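Local coordinates for hydrolase (Burkholderia cenocepacia, PDB 4QKU), which probably hydrolyses fumarylacetoacetate to fumarate and acetoacetate, the last step of phenylalanine and tyrosine breakdown, as a metal-dependent member of the FAH family, at residues Ala59-Val65 and Val129-Gln133; Thr137-Pro141 and Ser188-Ser192; Glu333-Ile337 and Val396-Gly400. All blocks are in the same frame, centred on the assembly; numbering follows the deposited sequence.

Contact 1 of 3, residues Ala59-Val65 and Val129-Gln133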
loop_
_atom_site.group_PDB
_atom_site.type_symbol
_atom_site.label_atom_id
_atom_site.label_comp_id
_atom_site.label_asym_id
_atom_site.label_seq_id
_atom_site.Cartn_x
_atom_site.Cartn_y
_atom_site.Cartn_z
ATOM N N ALA B 59 -6.345 26.857 5.684
ATOM C CA ALA B 59 -5.370 27.919 5.748
ATOM C C ALA B 59 -5.937 29.150 5.092
ATOM O O ALA B 59 -6.576 29.062 4.048
ATOM C CB ALA B 59 -4.095 27.514 5.020
ATOM N N LEU B 60 -5.692 30.299 5.704
ATOM C CA LEU B 60 -6.062 31.578 5.128
ATOM C C LEU B 60 -5.100 32.614 5.709
ATOM O O LEU B 60 -5.025 32.788 6.932
ATOM C CB LEU B 60 -7.522 31.913 5.482
ATOM C CG LEU B 60 -8.121 33.137 4.804
ATOM C CD1 LEU B 60 -8.039 33.059 3.287
ATOM C CD2 LEU B 60 -9.561 33.340 5.226
ATOM N N GLY B 61 -4.381 33.320 4.833
ATOM C CA GLY B 61 -3.341 34.245 5.276
ATOM C C GLY B 61 -2.369 33.475 6.155
ATOM O O GLY B 61 -1.934 32.382 5.796
ATOM N N ASP B 62 -2.054 34.032 7.316
ATOM C CA ASP B 62 -1.122 33.400 8.252
ATOM C C ASP B 62 -1.880 32.665 9.359
ATOM O O ASP B 62 -1.301 32.326 10.380
ATOM C CB ASP B 62 -0.143 34.450 8.838
ATOM C CG ASP B 62 -0.822 35.471 9.763
ATOM O OD1 ASP B 62 -2.041 35.378 10.030
ATOM O OD2 ASP B 62 -0.122 36.389 10.254
ATOM N N GLN B 63 -3.181 32.460 9.151
ATOM C CA GLN B 63 -4.078 31.861 10.127
ATOM C C GLN B 63 -4.568 30.499 9.648
ATOM O O GLN B 63 -4.359 30.124 8.495
ATOM C CB GLN B 63 -5.324 32.743 10.292
ATOM C CG GLN B 63 -5.080 34.135 10.803
ATOM C CD GLN B 63 -4.594 34.114 12.235
ATOM O OE1 GLN B 63 -5.293 33.653 13.138
ATOM N NE2 GLN B 63 -3.386 34.639 12.457
ATOM N N ILE B 64 -5.260 29.798 10.549
ATOM C CA ILE B 64 -6.002 28.593 10.236
ATOM C C ILE B 64 -7.421 28.705 10.777
ATOM O O ILE B 64 -7.648 29.072 11.916
ATOM C CB ILE B 64 -5.368 27.337 10.841
ATOM C CG1 ILE B 64 -3.942 27.170 10.302
ATOM C CG2 ILE B 64 -6.196 26.083 10.522
ATOM C CD1 ILE B 64 -3.122 26.104 11.013
ATOM N N VAL B 65 -8.369 28.353 9.920
ATOM C CA VAL B 65 -9.753 28.234 10.291
ATOM C C VAL B 65 -10.004 26.856 10.955
ATOM O O VAL B 65 -9.837 25.802 10.349
ATOM C CB VAL B 65 -10.656 28.404 9.065
ATOM C CG1 VAL B 65 -12.114 28.426 9.481
ATOM C CG2 VAL B 65 -10.313 29.711 8.360
ATOM N N VAL B 129 -12.084 30.731 16.888
ATOM C CA VAL B 129 -12.164 29.937 15.655
ATOM C C VAL B 129 -10.974 30.078 14.710
ATOM O O VAL B 129 -10.886 29.371 13.705
ATOM C CB VAL B 129 -13.454 30.234 14.871
ATOM C CG1 VAL B 129 -14.664 30.103 15.785
ATOM C CG2 VAL B 129 -13.411 31.608 14.230
ATOM N N LEU B 130 -10.064 30.977 15.027
ATOM C CA LEU B 130 -8.874 31.148 14.232
ATOM C C LEU B 130 -7.665 30.856 15.092
ATOM O O LEU B 130 -7.608 31.227 16.269
ATOM C CB LEU B 130 -8.787 32.567 13.699
ATOM C CG LEU B 130 -9.954 32.993 12.810
ATOM C CD1 LEU B 130 -9.788 34.464 12.419
ATOM C CD2 LEU B 130 -10.077 32.128 11.573
ATOM N N VAL B 131 -6.675 30.229 14.469
ATOM C CA VAL B 131 -5.453 29.862 15.135
ATOM C C VAL B 131 -4.308 30.246 14.218
ATOM O O VAL B 131 -4.319 29.908 13.043
ATOM C CB VAL B 131 -5.433 28.353 15.394
ATOM C CG1 VAL B 131 -4.071 27.913 15.907
ATOM C CG2 VAL B 131 -6.531 27.976 16.385
ATOM N N ALA B 132 -3.322 30.950 14.752
ATOM C CA ALA B 132 -2.177 31.352 13.943
ATOM C C ALA B 132 -1.389 30.099 13.551
ATOM O O ALA B 132 -1.219 29.185 14.371
ATOM C CB ALA B 132 -1.294 32.353 14.690
ATOM N N GLN B 133 -0.947 30.056 12.298
ATOM C CA GLN B 133 -0.132 28.950 11.807
ATOM C C GLN B 133 1.110 28.800 12.658
ATOM O O GLN B 133 1.531 27.691 12.941
ATOM C CB GLN B 133 0.217 29.156 10.336
ATOM C CG GLN B 133 -0.984 28.938 9.419
ATOM C CD GLN B 133 -0.711 29.300 7.962
ATOM O OE1 GLN B 133 0.358 28.989 7.426
ATOM N NE2 GLN B 133 -1.672 29.937 7.311
#
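The carboxamide of Gln133 slots into the turn formed by Ala59-Val65, with the methyl CB of Ala59 against one face (4.1 Å from Gln133 NE2) and the carbonyl carbon of Asp62 over the other, where Asp62 C lies 3.8 Å from Gln133 CD. Its NE2 edge donates to Gln63 O at 2.9 Å with an N-H...O angle of 163°, close to the plane of the amide. The same nitrogen makes a weak, bent bond to Gly61 O. Because the chain of Gln133 is extended beyond CG (chi2 173°), the amide reaches the middle of the type II' turn Leu60-Gln63. There Gln63 O also accepts from Leu60 N, and the two donors approach from opposite faces of the carbonyl plane. Along the way Gln133 CG passes Ile64 CG1, the two side chains crossing at about a right angle.

The amide of Gln63 lies with one face over the backbone of Ala132, whose CB is 3.8 Å from Gln63 NE2. At its edges OE1 meets Leu130 CB, and NE2 donates to Asp62 OD1 at 2.9 Å, reaching that oxygen from above the carboxylate plane.

Backbone bonds set the register. Ile64 N donates to Val131 O at 2.7 Å, Val131 N to Ile64 O at 3.0 Å, and Gln133 N to Asp62 O, nearly straight at 170°. Beside this ladder, Val65 and Leu130 lie side by side on one face, while Ile64 and Val131 point to the other, where Ile64 meets Phe47 and Trp285. The result is an antiparallel edge pairing in the five-stranded sheet of the N-terminal domain: strand 130-132 borders a tight hairpin whose turn is bridged by a glutamine amide, consistent with the SH3-like N-terminal domain of fumarylacetoacetases.

Contact 2 of 3, residues Thr137-Pro141 and Ser188-Ser192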
loop_
_atom_site.group_PDB
_atom_site.type_symbol
_atom_site.label_atom_id
_atom_site.label_comp_id
_atom_site.label_asym_id
_atom_site.label_seq_id
_atom_site.Cartn_x
_atom_site.Cartn_y
_atom_site.Cartn_z
ATOM N N THR B 137 0.516 22.911 14.905
ATOM C CA THR B 137 1.352 21.838 14.415
ATOM C C THR B 137 0.550 21.117 13.373
ATOM O O THR B 137 -0.631 20.830 13.600
ATOM C CB THR B 137 1.730 20.890 15.547
ATOM O OG1 THR B 137 2.425 21.638 16.545
ATOM C CG2 THR B 137 2.622 19.767 15.034
ATOM N N LEU B 138 1.170 20.866 12.227
ATOM C CA LEU B 138 0.470 20.267 11.106
ATOM C C LEU B 138 0.825 18.806 10.964
ATOM O O LEU B 138 1.975 18.403 11.162
ATOM C CB LEU B 138 0.807 20.999 9.813
ATOM C CG LEU B 138 0.487 22.475 9.909
ATOM C CD1 LEU B 138 1.172 23.232 8.798
ATOM C CD2 LEU B 138 -1.022 22.678 9.879
ATOM N N HIS B 139 -0.183 18.013 10.616
ATOM C CA HIS B 139 -0.056 16.577 10.555
ATOM C C HIS B 139 -0.484 16.099 9.175
ATOM O O HIS B 139 -0.991 16.895 8.361
ATOM C CB HIS B 139 -0.931 15.958 11.632
ATOM C CG HIS B 139 -0.746 16.572 12.989
ATOM N ND1 HIS B 139 0.197 16.123 13.892
ATOM C CD2 HIS B 139 -1.385 17.597 13.595
ATOM C CE1 HIS B 139 0.127 16.843 14.998
ATOM N NE2 HIS B 139 -0.824 17.743 14.845
ATOM N N LEU B 140 -0.237 14.831 8.884
ATOM C CA LEU B 140 -0.754 14.229 7.665
ATOM C C LEU B 140 -2.240 14.517 7.514
ATOM O O LEU B 140 -3.012 14.195 8.426
ATOM C CB LEU B 140 -0.596 12.711 7.706
ATOM C CG LEU B 140 0.630 12.094 7.043
ATOM C CD1 LEU B 140 0.394 10.592 6.919
ATOM C CD2 LEU B 140 0.899 12.686 5.669
ATOM N N PRO B 141 -2.651 15.100 6.371
ATOM C CA PRO B 141 -4.027 15.524 6.222
ATOM C C PRO B 141 -5.005 14.360 6.130
ATOM O O PRO B 141 -6.157 14.493 6.546
ATOM C CB PRO B 141 -4.006 16.334 4.925
ATOM C CG PRO B 141 -2.802 15.881 4.195
ATOM C CD PRO B 141 -1.823 15.462 5.211
ATOM N N SER B 188 5.139 4.714 5.365
ATOM C CA SER B 188 6.252 5.591 5.521
ATOM C C SER B 188 6.063 6.961 4.852
ATOM O O SER B 188 7.031 7.750 4.757
ATOM C CB SER B 188 7.495 4.911 4.941
ATOM O OG SER B 188 7.317 4.574 3.595
ATOM N N VAL B 189 4.845 7.279 4.393
ATOM C CA VAL B 189 4.562 8.668 3.974
ATOM C C VAL B 189 4.359 9.531 5.220
ATOM O O VAL B 189 3.508 9.211 6.051
ATOM C CB VAL B 189 3.289 8.800 3.129
ATOM C CG1 VAL B 189 3.053 10.253 2.771
ATOM C CG2 VAL B 189 3.384 7.976 1.855
ATOM N N VAL B 190 5.099 10.628 5.303
ATOM C CA VAL B 190 5.079 11.520 6.462
ATOM C C VAL B 190 4.897 12.974 6.017
ATOM O O VAL B 190 5.176 13.331 4.858
ATOM C CB VAL B 190 6.385 11.447 7.271
ATOM C CG1 VAL B 190 6.640 10.030 7.776
ATOM C CG2 VAL B 190 7.572 11.894 6.436
ATOM N N VAL B 191 4.456 13.802 6.965
ATOM C CA VAL B 191 4.145 15.182 6.731
ATOM C C VAL B 191 5.421 16.025 6.739
ATOM O O VAL B 191 6.408 15.700 7.413
ATOM C CB VAL B 191 3.136 15.698 7.809
ATOM C CG1 VAL B 191 3.832 16.056 9.122
ATOM C CG2 VAL B 191 2.378 16.908 7.309
ATOM N N SER B 192 5.369 17.123 5.989
ATOM C CA SER B 192 6.431 18.145 5.966
ATOM C C SER B 192 6.939 18.442 7.347
ATOM O O SER B 192 6.161 18.586 8.289
ATOM C CB SER B 192 5.913 19.444 5.357
ATOM O OG SER B 192 6.940 20.394 5.163
#
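Leu140 and Val191 meet where the edge of the N-terminal antiparallel sheet runs up to the edge strand 189-191 of the mixed sheet in the C-terminal hydrolase domain. The two parts run nearly antiparallel, 165° apart, yet no hydrogen bond joins them, so this is a packed junction between sheets and not a continued ladder.

Apolar contacts come first. Leu140 lays its end along the second strand, CD2 lying 4.3 Å from Val191 CB and 4.4 Å from Val189 CG1. Leu140 also touches Ile282, and Leu138 touches Pro284, both on strand 280-288. Val189, on the side of Leu140, lies about 4 Å, side chain to side chain, from Thr280, one of the residues at the bound sodium ion. Val190 points away and packs on Leu235 of the second subunit.

The polar bond is a lateral one: His139 turns away from Val191, and its NE2 is hydrogen-bonded to Ser48 OG.

Side chain against backbone is the remaining kind. Leu140 CD1 rests 3.5 Å from Val189 O. The isopropyl group of Val191 lies over one face of the His139-Leu140 peptide, CG2 3.5 Å from His139 C and CB 3.6 Å from Leu140 N, while CG1 reaches back to 3.6 Å from Leu138 O.

Contact 3 of 3, residues Glu333-Ile337 and Val396-Gly400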
loop_
_atom_site.group_PDB
_atom_site.type_symbol
_atom_site.label_atom_id
_atom_site.label_comp_id
_atom_site.label_asym_id
_atom_site.label_seq_id
_atom_site.Cartn_x
_atom_site.Cartn_y
_atom_site.Cartn_z
ATOM N N GLU B 333 21.143 30.942 4.019
ATOM C CA GLU B 333 20.221 30.914 2.888
ATOM C C GLU B 333 20.242 29.555 2.194
ATOM O O GLU B 333 21.268 28.881 2.138
ATOM C CB GLU B 333 20.541 32.038 1.881
ATOM C CG GLU B 333 19.421 32.250 0.860
ATOM C CD GLU B 333 18.101 32.688 1.472
ATOM O OE1 GLU B 333 18.103 33.592 2.357
ATOM O OE2 GLU B 333 17.063 32.133 1.046
ATOM N N ALA B 334 19.090 29.154 1.669
ATOM C CA ALA B 334 18.980 27.939 0.877
ATOM C C ALA B 334 19.454 28.160 -0.563
ATOM O O ALA B 334 19.500 29.287 -1.029
ATOM C CB ALA B 334 17.546 27.451 0.892
ATOM N N THR B 335 19.821 27.081 -1.248
ATOM C CA THR B 335 20.172 27.146 -2.653
ATOM C C THR B 335 19.005 26.603 -3.476
ATOM O O THR B 335 18.548 25.498 -3.232
ATOM C CB THR B 335 21.440 26.312 -2.943
ATOM O OG1 THR B 335 22.519 26.753 -2.110
ATOM C CG2 THR B 335 21.865 26.432 -4.397
ATOM N N SER B 336 18.528 27.388 -4.446
ATOM C CA SER B 336 17.547 26.938 -5.423
ATOM C C SER B 336 18.238 26.000 -6.414
ATOM O O SER B 336 19.144 26.409 -7.121
ATOM C CB SER B 336 16.959 28.133 -6.179
ATOM O OG SER B 336 16.169 27.734 -7.296
ATOM N N ILE B 337 17.839 24.736 -6.451
ATOM C CA ILE B 337 18.511 23.773 -7.313
ATOM C C ILE B 337 17.662 23.328 -8.490
ATOM O O ILE B 337 18.177 22.748 -9.439
ATOM C CB ILE B 337 19.023 22.553 -6.508
ATOM C CG1 ILE B 337 17.857 21.753 -5.899
ATOM C CG2 ILE B 337 19.984 22.999 -5.413
ATOM C CD1 ILE B 337 18.261 20.425 -5.280
ATOM N N VAL B 396 26.700 20.503 -7.714
ATOM C CA VAL B 396 25.946 21.746 -7.641
ATOM C C VAL B 396 26.632 22.688 -6.658
ATOM O O VAL B 396 26.873 22.302 -5.510
ATOM C CB VAL B 396 24.504 21.480 -7.130
ATOM C CG1 VAL B 396 23.757 22.770 -6.876
ATOM C CG2 VAL B 396 23.715 20.662 -8.141
ATOM N N ALA B 397 26.936 23.907 -7.103
ATOM C CA ALA B 397 27.481 24.950 -6.231
ATOM C C ALA B 397 26.389 25.480 -5.323
ATOM O O ALA B 397 25.271 25.688 -5.764
ATOM C CB ALA B 397 28.052 26.083 -7.069
ATOM N N LEU B 398 26.689 25.663 -4.047
ATOM C CA LEU B 398 25.704 26.204 -3.109
ATOM C C LEU B 398 25.877 27.711 -2.839
ATOM O O LEU B 398 26.986 28.236 -2.671
ATOM C CB LEU B 398 25.791 25.468 -1.780
ATOM C CG LEU B 398 25.697 23.946 -1.787
ATOM C CD1 LEU B 398 25.784 23.408 -0.364
ATOM C CD2 LEU B 398 24.406 23.485 -2.456
ATOM N N ASN B 399 24.747 28.397 -2.806
ATOM C CA ASN B 399 24.666 29.756 -2.331
ATOM C C ASN B 399 25.252 29.796 -0.926
ATOM O O ASN B 399 24.764 29.108 -0.019
ATOM C CB ASN B 399 23.208 30.193 -2.304
ATOM C CG ASN B 399 23.037 31.606 -1.811
ATOM O OD1 ASN B 399 23.822 32.472 -2.139
ATOM N ND2 ASN B 399 22.014 31.840 -1.004
ATOM N N GLY B 400 26.335 30.564 -0.777
ATOM C CA GLY B 400 27.014 30.729 0.494
ATOM C C GLY B 400 28.302 29.938 0.601
ATOM O O GLY B 400 28.911 29.886 1.675
HETATM O O HOH W 1 22.627 27.560 0.389
#
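Thr335 is the tight point, buried against Leu398 and Asn399. Its OG1, held beside its own backbone N (chi1 -56°), accepts from Asn399 N at 2.9 Å, a bond bent to 131°. The same hydroxyl donates to a water at 2.6 Å. That water in turn donates to Glu333 O, also 2.6 Å away, and to Asn399 O at 2.7 Å. One hydroxyl and one water thus knit together three residues of the two segments, which lack direct backbone-to-backbone bonds. Around this polar knot the carbons close in, with Leu398 CB and Asn399 CB each 3.5 Å from Thr335 OG1, while the methyl CG2 comes within 3.7 Å of Ala397 O.

The solvent side is made by the exposed Glu333 and Asn399. Here Asn399 ND2 is in close van der Waals contact with Glu333 CB and CG, 3.2 Å from each, while the carboxylate leads away, its plane turned 40° from the amide. At the other, buried end the touch is sparse and apolar, Ile337 CG2 to Val396 CG1 at 4.1 Å.

The start of strand 335-341, paired antiparallel with strand 317-327, therefore meets the small two-stranded antiparallel sheet 396-397/403-404 through a side-chain and water bridge in place of a backbone ladder, and Ile337 packs on Leu385 and Leu388 of helix 385-388.

Overall arrangement
From the N terminus the three contacts follow in series, neither nested nor crossed. Contact 1 closes a largely helical loop of 63 residues, bringing strand 130-132 back to the edge of the N-terminal sheet. The chain then passes almost at once into strand 137-139, at the other border of that sheet, where contact 2 opens; it closes 46 residues later at strand 189-191, joining that sheet to the hydrolase domain. These two contacts touch, Ile64 CD1 lying 4.2 Å from Leu138 CD2. Contact 3 stands apart, about 13 Å from contact 2 at the nearest atoms. It closes a loop of 58 residues that includes helices 349-357 and 385-388, within the C-terminal domain.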